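Local coordinates for protein PHO85 cyclin-10 (Saccharomyces cerevisiae, PDB 4KRD) that serves as a cyclin partner of the kinase PHO85, forming a holoenzyme that phosphorylates and negatively regulates glycogen synthase GSY2, at residues L172-S175 / L176-V180. Numbering follows the deposited sequence.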
loop_
_atom_site.group_PDB
_atom_site.type_symbol
_atom_site.label_atom_id
_atom_site.label_comp_id
_atom_site.label_asym_id
_atom_site.label_seq_id
_atom_site.Cartn_x
_atom_site.Cartn_y
_atom_site.Cartn_z
ATOM N N LEU B 172 9.252 -16.551 9.764
ATOM C CA LEU B 172 9.030 -16.931 8.376
ATOM C C LEU B 172 8.476 -15.788 7.512
ATOM O O LEU B 172 8.925 -15.611 6.380
ATOM C CB LEU B 172 8.126 -18.158 8.296
ATOM C CG LEU B 172 8.745 -19.447 8.865
ATOM C CD1 LEU B 172 7.767 -20.588 8.725
ATOM C CD2 LEU B 172 10.099 -19.767 8.190
ATOM N N GLU B 173 7.511 -15.028 8.029
ATOM C CA GLU B 173 7.031 -13.829 7.316
ATOM C C GLU B 173 8.185 -12.918 6.928
ATOM O O GLU B 173 8.271 -12.462 5.796
ATOM C CB GLU B 173 6.091 -12.986 8.183
ATOM C CG GLU B 173 4.787 -13.621 8.558
ATOM C CD GLU B 173 3.968 -12.712 9.482
ATOM O OE1 GLU B 173 4.554 -12.065 10.370
ATOM O OE2 GLU B 173 2.739 -12.661 9.321
ATOM N N VAL B 174 9.046 -12.620 7.896
ATOM C CA VAL B 174 10.119 -11.667 7.680
ATOM C C VAL B 174 11.197 -12.240 6.766
ATOM O O VAL B 174 11.769 -11.522 5.965
ATOM C CB VAL B 174 10.750 -11.218 9.010
ATOM C CG1 VAL B 174 11.970 -10.348 8.755
ATOM C CG2 VAL B 174 9.732 -10.474 9.856
ATOM N N SER B 175 11.479 -13.530 6.899
ATOM C CA SER B 175 12.472 -14.164 6.043
ATOM C C SER B 175 12.070 -14.071 4.570
ATOM O O SER B 175 12.896 -13.753 3.721
ATOM C CB SER B 175 12.678 -15.633 6.440
ATOM O OG SER B 175 13.195 -15.731 7.758
ATOM N N LEU B 176 10.807 -14.355 4.264
ATOM C CA LEU B 176 10.375 -14.314 2.872
ATOM C C LEU B 176 10.384 -12.856 2.415
ATOM O O LEU B 176 10.868 -12.530 1.340
ATOM C CB LEU B 176 8.986 -14.924 2.703
ATOM C CG LEU B 176 8.409 -14.812 1.295
ATOM C CD1 LEU B 176 9.371 -15.477 0.283
ATOM C CD2 LEU B 176 7.023 -15.404 1.223
ATOM N N LEU B 177 9.870 -11.974 3.263
ATOM C CA LEU B 177 9.850 -10.546 2.932
ATOM C C LEU B 177 11.256 -10.013 2.591
ATOM O O LEU B 177 11.464 -9.405 1.530
ATOM C CB LEU B 177 9.200 -9.758 4.083
ATOM C CG LEU B 177 9.063 -8.242 3.898
ATOM C CD1 LEU B 177 8.123 -7.938 2.771
ATOM C CD2 LEU B 177 8.582 -7.591 5.202
ATOM N N ILE B 178 12.228 -10.255 3.470
ATOM C CA ILE B 178 13.616 -9.877 3.191
ATOM C C ILE B 178 14.106 -10.502 1.877
ATOM O O ILE B 178 14.749 -9.836 1.073
ATOM C CB ILE B 178 14.594 -10.256 4.344
ATOM C CG1 ILE B 178 14.237 -9.520 5.649
ATOM C CG2 ILE B 178 16.027 -9.909 3.964
ATOM C CD1 ILE B 178 14.344 -8.007 5.562
ATOM N N CYS B 179 13.796 -11.781 1.656
ATOM C CA CYS B 179 14.257 -12.470 0.443
ATOM C C CYS B 179 13.680 -11.953 -0.885
ATOM O O CYS B 179 14.329 -12.083 -1.917
ATOM C CB CYS B 179 14.075 -13.993 0.569
ATOM S SG CYS B 179 15.214 -14.739 1.771
ATOM N N VAL B 180 12.478 -11.374 -0.871
ATOM C CA VAL B 180 11.864 -10.893 -2.116
ATOM C C VAL B 180 11.792 -9.365 -2.295
ATOM O O VAL B 180 11.390 -8.884 -3.353
ATOM C CB VAL B 180 10.429 -11.449 -2.328
ATOM C CG1 VAL B 180 10.456 -12.955 -2.615
ATOM C CG2 VAL B 180 9.538 -11.128 -1.147
#
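V174 and I178, one helical turn apart, run alongside each other from the same flank of the helix, with CG1 of V174 3.9 Å from CG1 of I178. Two torsions produce this meeting: V174 CG1 is anti to its own backbone N, whereas I178 CG1 is anti to its carbonyl carbon (chi1 -62°). The latter setting also lays I178 CG1 against V174 O, at 3.2 Å.

The four backbone bonds from 172-175 to 176-179 are i to i+4, as in a regular alpha-helix. I178 N reaches V174 O at 2.8 Å with an N-H...O angle of 175°, almost straight; C179 N to S175 O, at 3.0 Å, is more bent at 154°. L176 N and L177 N bond likewise to L172 O and E173 O. V180 N bonds L176 O and also L177 O as the helix ends. These turns belong to helix 166-180 of the cyclin domain, and their side chains diverge: L176 packs on A139 and L143 of helix 130-148 and on L112 of helix 99-113, while I178 meets V66 of helix 65-72. V174, L177 and I178 also touch the chain of another protein.

Polar ends are engaged outside the two segments. S175 OG can accept from N73 ND2, while K171 O and E70 OE1 probably share its single proton. E173 OE2 forms salt bridges with R142 and K146, and OE1 is hydrogen-bonded to the other protein's backbone, so both oxygens of this buried acid are satisfied.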